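PDB 4QQS: glycoside hydrolase family 43 from Halothermothrix orenii, which probably hydrolyses glycosidic bonds in plant polysaccharides such as xylan, and has alpha-L-arabinofuranosidase activity. Local coordinates for residues Ala177-Glu185 / Trp234-Ile242; Asn213-Ser221 / His273-Gly283. One frame throughout, in Å; residues are numbered along the deposited sequence. Where two conformers were deposited one is given.

Contact 1: residues Ala177-Glu185 / Trp234-Ile242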
loop_
_atom_site.group_PDB
_atom_site.type_symbol
_atom_site.label_atom_id
_atom_site.label_comp_id
_atom_site.label_asym_id
_atom_site.label_seq_id
_atom_site.Cartn_x
_atom_site.Cartn_y
_atom_site.Cartn_z
ATOM N N ALA A 177 6.471 13.813 -5.593
ATOM C CA ALA A 177 7.233 13.351 -4.438
ATOM C C ALA A 177 8.473 12.604 -4.906
ATOM O O ALA A 177 9.591 13.080 -4.705
ATOM C CB ALA A 177 6.377 12.498 -3.525
ATOM N N ILE A 178 8.281 11.468 -5.575
ATOM C CA ILE A 178 9.385 10.657 -6.073
ATOM C C ILE A 178 9.005 10.012 -7.392
ATOM O O ILE A 178 7.835 9.768 -7.681
ATOM C CB ILE A 178 9.849 9.575 -5.075
ATOM C CG1 ILE A 178 8.718 8.621 -4.707
ATOM C CG2 ILE A 178 10.465 10.207 -3.844
ATOM C CD1 ILE A 178 9.178 7.407 -3.894
ATOM N N GLN A 179 10.029 9.723 -8.186
ATOM C CA GLN A 179 9.881 8.943 -9.404
ATOM C C GLN A 179 11.154 8.129 -9.574
ATOM O O GLN A 179 12.190 8.461 -8.992
ATOM C CB GLN A 179 9.653 9.837 -10.622
ATOM C CG GLN A 179 10.847 10.697 -10.961
ATOM C CD GLN A 179 10.588 11.623 -12.118
ATOM O OE1 GLN A 179 9.747 11.356 -12.968
ATOM N NE2 GLN A 179 11.303 12.735 -12.147
ATOM N N PRO A 180 11.111 7.057 -10.379
ATOM C CA PRO A 180 12.309 6.242 -10.567
ATOM C C PRO A 180 13.551 7.078 -10.861
ATOM O O PRO A 180 13.553 7.920 -11.769
ATOM C CB PRO A 180 11.911 5.322 -11.726
ATOM C CG PRO A 180 10.444 5.100 -11.465
ATOM C CD PRO A 180 9.928 6.439 -11.009
ATOM N N SER A 181 14.604 6.827 -10.090
ATOM C CA SER A 181 15.784 7.676 -10.115
ATOM C C SER A 181 17.058 6.952 -9.687
ATOM O O SER A 181 18.132 7.300 -10.167
ATOM C CB SER A 181 15.560 8.929 -9.257
ATOM O OG SER A 181 15.390 8.590 -7.903
ATOM N N GLN A 182 16.963 5.963 -8.811
ATOM C CA GLN A 182 18.130 5.233 -8.321
ATOM C C GLN A 182 18.384 4.004 -9.182
ATOM O O GLN A 182 17.456 3.436 -9.756
ATOM C CB GLN A 182 17.908 4.791 -6.866
ATOM C CG GLN A 182 17.767 5.925 -5.880
ATOM C CD GLN A 182 17.577 5.427 -4.466
ATOM O OE1 GLN A 182 16.603 4.749 -4.163
ATOM N NE2 GLN A 182 18.529 5.721 -3.606
ATOM N N ASP A 183 19.635 3.570 -9.234
ATOM C CA ASP A 183 20.002 2.444 -10.079
ATOM C C ASP A 183 19.174 1.194 -9.807
ATOM O O ASP A 183 18.828 0.492 -10.747
ATOM C CB ASP A 183 21.494 2.121 -9.951
ATOM C CG ASP A 183 22.344 3.165 -10.560
ATOM O OD1 ASP A 183 22.502 3.119 -11.795
ATOM O OD2 ASP A 183 22.822 4.038 -9.802
ATOM N N TRP A 184 18.869 0.906 -8.542
ATOM C CA TRP A 184 18.132 -0.323 -8.219
ATOM C C TRP A 184 16.700 -0.328 -8.767
ATOM O O TRP A 184 16.066 -1.376 -8.766
ATOM C CB TRP A 184 18.104 -0.588 -6.693
ATOM C CG TRP A 184 17.152 0.283 -5.953
ATOM C CD1 TRP A 184 17.383 1.570 -5.541
ATOM C CD2 TRP A 184 15.805 -0.017 -5.554
ATOM N NE1 TRP A 184 16.277 2.083 -4.920
ATOM C CE2 TRP A 184 15.293 1.135 -4.915
ATOM C CE3 TRP A 184 14.972 -1.131 -5.682
ATOM C CZ2 TRP A 184 14.013 1.181 -4.375
ATOM C CZ3 TRP A 184 13.695 -1.058 -5.163
ATOM C CH2 TRP A 184 13.232 0.080 -4.516
ATOM N N GLU A 185 16.217 0.831 -9.224
ATOM C CA GLU A 185 14.821 1.008 -9.638
ATOM C C GLU A 185 14.599 0.824 -11.131
ATOM O O GLU A 185 13.573 1.251 -11.652
ATOM C CB GLU A 185 14.329 2.400 -9.248
ATOM C CG GLU A 185 14.456 2.650 -7.773
ATOM C CD GLU A 185 14.031 4.042 -7.360
ATOM O OE1 GLU A 185 14.526 5.073 -7.865
ATOM O OE2 GLU A 185 13.152 4.135 -6.504
ATOM N N TRP A 234 11.461 14.954 -0.877
ATOM C CA TRP A 234 11.645 13.568 -0.503
ATOM C C TRP A 234 12.961 13.053 -1.057
ATOM O O TRP A 234 13.158 13.057 -2.271
ATOM C CB TRP A 234 10.481 12.742 -1.058
ATOM C CG TRP A 234 9.204 12.955 -0.290
ATOM C CD1 TRP A 234 8.164 13.805 -0.575
ATOM C CD2 TRP A 234 8.858 12.297 0.927
ATOM N NE1 TRP A 234 7.199 13.702 0.403
ATOM C CE2 TRP A 234 7.605 12.785 1.339
ATOM C CE3 TRP A 234 9.513 11.365 1.728
ATOM C CZ2 TRP A 234 6.984 12.330 2.502
ATOM C CZ3 TRP A 234 8.903 10.928 2.891
ATOM C CH2 TRP A 234 7.652 11.396 3.257
ATOM N N ILE A 235 13.856 12.623 -0.161
ATOM C CA ILE A 235 15.209 12.205 -0.520
ATOM C C ILE A 235 15.343 10.710 -0.246
ATOM O O ILE A 235 15.168 10.250 0.885
ATOM C CB ILE A 235 16.276 12.985 0.265
ATOM C CG1 ILE A 235 16.121 14.509 0.069
ATOM C CG2 ILE A 235 17.660 12.507 -0.137
ATOM C CD1 ILE A 235 16.219 14.996 -1.371
ATOM N N LYS A 236 15.635 9.944 -1.288
ATOM C CA LYS A 236 15.696 8.494 -1.161
ATOM C C LYS A 236 16.892 8.045 -0.331
ATOM O O LYS A 236 17.973 8.626 -0.373
ATOM C CB LYS A 236 15.727 7.835 -2.535
ATOM C CG LYS A 236 14.381 7.875 -3.195
ATOM C CD LYS A 236 14.388 7.445 -4.646
ATOM C CE LYS A 236 12.978 7.472 -5.210
ATOM N NZ LYS A 236 12.928 7.109 -6.623
ATOM N N TYR A 237 16.684 6.973 0.416
ATOM C CA TYR A 237 17.750 6.315 1.163
ATOM C C TYR A 237 18.788 5.735 0.200
ATOM O O TYR A 237 18.465 4.964 -0.714
ATOM C CB TYR A 237 17.145 5.214 2.041
ATOM C CG TYR A 237 18.170 4.375 2.764
ATOM C CD1 TYR A 237 19.199 4.959 3.480
ATOM C CD2 TYR A 237 18.105 2.989 2.719
ATOM C CE1 TYR A 237 20.146 4.188 4.126
ATOM C CE2 TYR A 237 19.042 2.201 3.384
ATOM C CZ TYR A 237 20.061 2.808 4.087
ATOM O OH TYR A 237 21.010 2.054 4.731
ATOM N N SER A 238 20.052 6.059 0.433
ATOM C CA SER A 238 21.114 5.616 -0.453
ATOM C C SER A 238 21.275 4.098 -0.482
ATOM O O SER A 238 21.747 3.538 -1.473
ATOM C CB SER A 238 22.426 6.252 -0.034
ATOM O OG SER A 238 22.832 5.735 1.228
ATOM N N GLY A 239 20.882 3.430 0.605
ATOM C CA GLY A 239 21.018 1.994 0.730
ATOM C C GLY A 239 19.816 1.188 0.278
ATOM O O GLY A 239 19.745 -0.001 0.560
ATOM N N ASN A 240 18.872 1.810 -0.423
ATOM C CA ASN A 240 17.731 1.078 -0.962
ATOM C C ASN A 240 18.192 -0.037 -1.904
ATOM O O ASN A 240 19.232 0.066 -2.545
ATOM C CB ASN A 240 16.849 2.020 -1.766
ATOM C CG ASN A 240 15.918 2.873 -0.917
ATOM O OD1 ASN A 240 15.586 2.532 0.223
ATOM N ND2 ASN A 240 15.453 3.973 -1.497
ATOM N N PRO A 241 17.404 -1.108 -2.012
ATOM C CA PRO A 241 16.151 -1.370 -1.304
ATOM C C PRO A 241 16.392 -1.876 0.116
ATOM O O PRO A 241 17.427 -2.481 0.415
ATOM C CB PRO A 241 15.502 -2.465 -2.160
ATOM C CG PRO A 241 16.672 -3.220 -2.713
ATOM C CD PRO A 241 17.715 -2.166 -2.988
ATOM N N ILE A 242 15.403 -1.654 0.978
ATOM C CA ILE A 242 15.433 -2.171 2.344
ATOM C C ILE A 242 14.792 -3.548 2.482
ATOM O O ILE A 242 15.021 -4.221 3.488
ATOM C CB ILE A 242 14.835 -1.176 3.361
ATOM C CG1 ILE A 242 13.336 -0.989 3.161
ATOM C CG2 ILE A 242 15.577 0.149 3.287
ATOM C CD1 ILE A 242 12.697 -0.213 4.313
HETATM O O HOH W 1 10.370 15.501 -3.503
#

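Contact 2: residues Asn213-Ser221 / His273-Gly283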
loop_
_atom_site.group_PDB
_atom_site.type_symbol
_atom_site.label_atom_id
_atom_site.label_comp_id
_atom_site.label_asym_id
_atom_site.label_seq_id
_atom_site.Cartn_x
_atom_site.Cartn_y
_atom_site.Cartn_z
ATOM N N ASN A 213 10.461 -1.419 -9.619
ATOM C CA ASN A 213 10.540 -2.524 -10.568
ATOM C C ASN A 213 9.160 -3.104 -10.837
ATOM O O ASN A 213 8.164 -2.596 -10.320
ATOM C CB ASN A 213 11.596 -3.553 -10.155
ATOM C CG ASN A 213 12.958 -2.908 -10.023
ATOM O OD1 ASN A 213 13.501 -2.397 -11.006
ATOM N ND2 ASN A 213 13.489 -2.857 -8.818
ATOM N N CYS A 214 9.096 -4.099 -11.712
ATOM C CA CYS A 214 7.818 -4.635 -12.154
ATOM C C CYS A 214 7.250 -5.607 -11.124
ATOM O O CYS A 214 7.956 -6.503 -10.667
ATOM C CB CYS A 214 7.995 -5.360 -13.486
ATOM S SG CYS A 214 6.470 -6.022 -14.165
ATOM N N TYR A 215 5.964 -5.460 -10.795
ATOM C CA TYR A 215 5.316 -6.350 -9.828
ATOM C C TYR A 215 5.445 -7.832 -10.192
ATOM O O TYR A 215 5.411 -8.677 -9.309
ATOM C CB TYR A 215 3.824 -6.022 -9.669
ATOM C CG TYR A 215 3.000 -6.611 -10.778
ATOM C CD1 TYR A 215 2.342 -7.829 -10.620
ATOM C CD2 TYR A 215 2.936 -5.996 -12.004
ATOM C CE1 TYR A 215 1.637 -8.403 -11.648
ATOM C CE2 TYR A 215 2.227 -6.561 -13.051
ATOM C CZ TYR A 215 1.585 -7.765 -12.863
ATOM O OH TYR A 215 0.884 -8.349 -13.886
ATOM N N ALA A 216 5.575 -8.146 -11.483
ATOM C CA ALA A 216 5.633 -9.524 -11.962
ATOM C C ALA A 216 7.058 -10.065 -12.042
ATOM O O ALA A 216 7.261 -11.180 -12.506
ATOM C CB ALA A 216 4.944 -9.624 -13.316
ATOM N N SER A 217 8.036 -9.284 -11.582
ATOM C CA SER A 217 9.439 -9.688 -11.557
ATOM C C SER A 217 9.892 -10.017 -10.139
ATOM O O SER A 217 9.436 -9.378 -9.193
ATOM C CB SER A 217 10.301 -8.542 -12.084
ATOM O OG SER A 217 11.677 -8.780 -11.862
ATOM N N PRO A 218 10.824 -10.973 -9.981
ATOM C CA PRO A 218 11.408 -11.206 -8.655
ATOM C C PRO A 218 12.057 -9.947 -8.081
ATOM O O PRO A 218 12.203 -9.851 -6.865
ATOM C CB PRO A 218 12.445 -12.303 -8.916
ATOM C CG PRO A 218 11.976 -12.944 -10.144
ATOM C CD PRO A 218 11.374 -11.893 -10.982
ATOM N N ASP A 219 12.420 -9.000 -8.943
ATOM C CA ASP A 219 13.107 -7.790 -8.523
ATOM C C ASP A 219 12.193 -6.695 -7.978
ATOM O O ASP A 219 12.692 -5.647 -7.576
ATOM C CB ASP A 219 13.970 -7.253 -9.659
ATOM C CG ASP A 219 15.111 -8.188 -9.989
ATOM O OD1 ASP A 219 15.766 -8.684 -9.043
ATOM O OD2 ASP A 219 15.330 -8.440 -11.194
ATOM N N TYR A 220 10.881 -6.926 -7.953
ATOM C CA TYR A 220 9.997 -6.026 -7.216
ATOM C C TYR A 220 10.544 -5.938 -5.797
ATOM O O TYR A 220 10.909 -6.953 -5.206
ATOM C CB TYR A 220 8.572 -6.541 -7.222
ATOM C CG TYR A 220 7.492 -5.517 -6.972
ATOM C CD1 TYR A 220 7.357 -4.412 -7.791
ATOM C CD2 TYR A 220 6.569 -5.689 -5.955
ATOM C CE1 TYR A 220 6.315 -3.506 -7.612
ATOM C CE2 TYR A 220 5.527 -4.799 -5.762
ATOM C CZ TYR A 220 5.396 -3.719 -6.597
ATOM O OH TYR A 220 4.325 -2.874 -6.386
ATOM N N SER A 221 10.654 -4.726 -5.261
ATOM C CA SER A 221 11.301 -4.544 -3.968
ATOM C C SER A 221 10.933 -3.188 -3.387
ATOM O O SER A 221 10.391 -2.322 -4.093
ATOM C CB SER A 221 12.814 -4.727 -4.084
ATOM O OG SER A 221 13.329 -4.230 -5.310
ATOM N N HIS A 273 3.615 -8.226 0.293
ATOM C CA HIS A 273 3.358 -9.415 -0.493
ATOM C C HIS A 273 4.631 -9.962 -1.118
ATOM O O HIS A 273 5.614 -9.261 -1.253
ATOM C CB HIS A 273 2.271 -9.205 -1.538
ATOM C CG HIS A 273 2.589 -8.247 -2.640
ATOM N ND1 HIS A 273 3.701 -8.252 -3.463
ATOM C CD2 HIS A 273 1.790 -7.265 -3.089
ATOM C CE1 HIS A 273 3.559 -7.270 -4.352
ATOM N NE2 HIS A 273 2.403 -6.677 -4.149
ATOM N N THR A 274 4.586 -11.249 -1.451
ATOM C CA THR A 274 5.598 -11.902 -2.282
ATOM C C THR A 274 4.873 -12.806 -3.278
ATOM O O THR A 274 3.701 -13.121 -3.108
ATOM C CB THR A 274 6.570 -12.757 -1.449
ATOM O OG1 THR A 274 5.818 -13.706 -0.688
ATOM C CG2 THR A 274 7.413 -11.909 -0.524
ATOM N N HIS A 275 5.571 -13.278 -4.302
ATOM C CA HIS A 275 4.914 -14.161 -5.256
ATOM C C HIS A 275 4.596 -15.499 -4.627
ATOM O O HIS A 275 5.427 -16.106 -3.952
ATOM C CB HIS A 275 5.778 -14.381 -6.482
ATOM C CG HIS A 275 6.076 -13.125 -7.228
ATOM N ND1 HIS A 275 5.132 -12.347 -7.863
ATOM C CD2 HIS A 275 7.260 -12.509 -7.409
ATOM C CE1 HIS A 275 5.742 -11.308 -8.406
ATOM N NE2 HIS A 275 7.035 -11.397 -8.160
ATOM N N THR A 276 3.384 -15.971 -4.868
ATOM C CA THR A 276 2.976 -17.265 -4.340
ATOM C C THR A 276 3.810 -18.381 -4.979
ATOM O O THR A 276 4.146 -19.374 -4.327
ATOM C CB THR A 276 1.464 -17.483 -4.565
ATOM O OG1 THR A 276 0.757 -16.410 -3.934
ATOM C CG2 THR A 276 0.992 -18.817 -3.995
ATOM N N TYR A 277 4.138 -18.202 -6.254
ATOM C CA TYR A 277 4.913 -19.176 -7.011
ATOM C C TYR A 277 6.156 -18.488 -7.569
ATOM O O TYR A 277 6.136 -17.936 -8.667
ATOM C CB TYR A 277 4.064 -19.789 -8.125
ATOM C CG TYR A 277 2.839 -20.504 -7.598
ATOM C CD1 TYR A 277 2.951 -21.727 -6.950
ATOM C CD2 TYR A 277 1.577 -19.948 -7.727
ATOM C CE1 TYR A 277 1.830 -22.389 -6.463
ATOM C CE2 TYR A 277 0.449 -20.602 -7.249
ATOM C CZ TYR A 277 0.584 -21.816 -6.609
ATOM O OH TYR A 277 -0.540 -22.463 -6.130
ATOM N N PRO A 278 7.259 -18.535 -6.811
ATOM C CA PRO A 278 8.475 -17.843 -7.240
ATOM C C PRO A 278 9.061 -18.394 -8.528
ATOM O O PRO A 278 9.802 -17.676 -9.174
ATOM C CB PRO A 278 9.443 -18.060 -6.069
ATOM C CG PRO A 278 8.891 -19.216 -5.320
ATOM C CD PRO A 278 7.413 -19.107 -5.469
ATOM N N ASP A 279 8.736 -19.628 -8.897
ATOM C CA ASP A 279 9.259 -20.203 -10.144
ATOM C C ASP A 279 8.658 -19.599 -11.410
ATOM O O ASP A 279 9.208 -19.746 -12.510
ATOM C CB ASP A 279 9.034 -21.717 -10.178
ATOM C CG ASP A 279 9.883 -22.464 -9.169
ATOM O OD1 ASP A 279 10.868 -21.884 -8.657
ATOM O OD2 ASP A 279 9.566 -23.643 -8.894
ATOM N N SER A 280 7.517 -18.940 -11.262
ATOM C CA SER A 280 6.839 -18.355 -12.407
ATOM C C SER A 280 5.942 -17.210 -11.943
ATOM O O SER A 280 4.717 -17.315 -11.962
ATOM C CB SER A 280 6.037 -19.421 -13.142
ATOM O OG SER A 280 5.711 -18.981 -14.442
ATOM N N PRO A 281 6.561 -16.106 -11.519
ATOM C CA PRO A 281 5.892 -14.991 -10.848
ATOM C C PRO A 281 4.813 -14.339 -11.696
ATOM O O PRO A 281 4.828 -14.375 -12.937
ATOM C CB PRO A 281 7.035 -14.018 -10.576
ATOM C CG PRO A 281 8.120 -14.420 -11.487
ATOM C CD PRO A 281 8.002 -15.862 -11.679
ATOM N N GLY A 282 3.865 -13.724 -11.002
ATOM C CA GLY A 282 2.794 -12.981 -11.633
ATOM C C GLY A 282 1.931 -12.301 -10.596
ATOM O O GLY A 282 2.411 -11.912 -9.536
ATOM N N GLY A 283 0.650 -12.154 -10.902
ATOM C CA GLY A 283 -0.283 -11.498 -10.006
ATOM C C GLY A 283 -0.735 -12.281 -8.782
ATOM O O GLY A 283 -1.349 -11.715 -7.879
HETATM O O HOH W 2 1.656 -4.705 -6.670
#

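Contact 1: residues Ala177-Glu185 / Trp234-Ile242
The ammonium NZ of K236 is gripped from several sides by the chain 177-185. It gives a hydrogen bond to Q179 O at 2.8 Å from above the carbonyl plane, another to S181 OG, and forms a salt bridge with E185, whose OE1 lies 2.9 Å from NZ. In this five-bladed beta-propeller the lysine spans two neighbouring blades, running from strand 235-236 at the outer edge of one to the loop that follows strand 175-178 at the outer edge of the other. Both carboxylate oxygens of E185 meet NZ with their syn lone pairs, while the backbone N atoms of S181 and Q182 reach OE1 from its anti side. N194 adds a further acceptor for NZ, and Y210 OH and N194 ND2 hold E185 OE2. A methionine in place of K236 would probably leave the E185 carboxylate without its charge mate and Q179 O without this donor.

The lysine's extended chain passes I178 CB and Q182 OE1 on its way in. The Q182 amide bonds at both ends: NE2 gives a nearly straight bond (172°) to Y237 O, 3.0 Å away, and OE1 takes N240 ND2 in the carbonyl plane and W184 NE1 from above it. N240 OD1 accepts from Y224 N. A chi1 of 76° sets the W184 indole between E185 CG, over one face, and P241, which follows a cis peptide bond. P241 CB rests 3.9 Å from the centroid of the W184 six-membered ring in a CH-pi contact.

Contact 2: residues Asn213-Ser221 / His273-Gly283
H275 points the edge of its imidazole at the turn 214-217, and NE2 gives a straight but long and weak hydrogen bond to S217 O, 3.3 Å away. P281 packs beside this bond. Its CB lies over the centre of the H275 ring and also touches A216 O at 3.4 Å, while P281 CG packs loosely on P218 CD. From the same turn, the Y215 ring brings CE1 to G283 N, 3.9 Å off and near the ring plane, with A216 CB over the centre of one face of that ring. Deeper in, Y220 and H273 meet rim to rim, CE2 of Y220 standing 3.5 Å from CE1 of H273. Their planes are only 9° apart, yet neither ring covers the other. A water ties their polar ends together, donating to Y220 OH at 3.2 Å and lying close to H273 NE2.

The next shell sets these groups in place. Two type I turns, 214-217 and 217-220, share S217, whose OG accepts from D219 N in an ST turn. S217 O also takes Y220 N, so the carbonyl that H275 meets is itself held by its own turn. Y220 CG stands anti to the backbone N (chi1 -158°), which carries the phenol inward, with Y215 CA over one ring face. On the facing chain, H275 ND1 makes a weak bond to G282 O.

Farther out, Y220 OH bonds to E195, the predicted proton donor, and H273 NE2 bonds weakly to D17, the predicted proton acceptor. Y220, from a loop of one blade, and H273, on a strand of the next, thus line the predicted central active site, as expected of a GH43 five-bladed propeller.

Both contacts bridge neighbouring blades and both are partly buried, but they differ in the strands joined and in closeness to the predicted catalytic residues. Contact 1 links the edge strands 175-178 and 235-236 and is polar at heart, with a salt bridge and side-chain amide bonds. Contact 2 joins the loop 213-221 to the end of strand 268-275 and the loop after it, beside E195 and D17. Its direct bonds are fewer and weaker, with prolines and aromatic rims doing much of the packing; each contact has one bridging water. They share one blade, since loop 213-221 leads into strand 221-227, against which 235-236 pairs. They also meet directly: N213 ND2 probably bonds to W184 O, and S221 packs against W184 and P241.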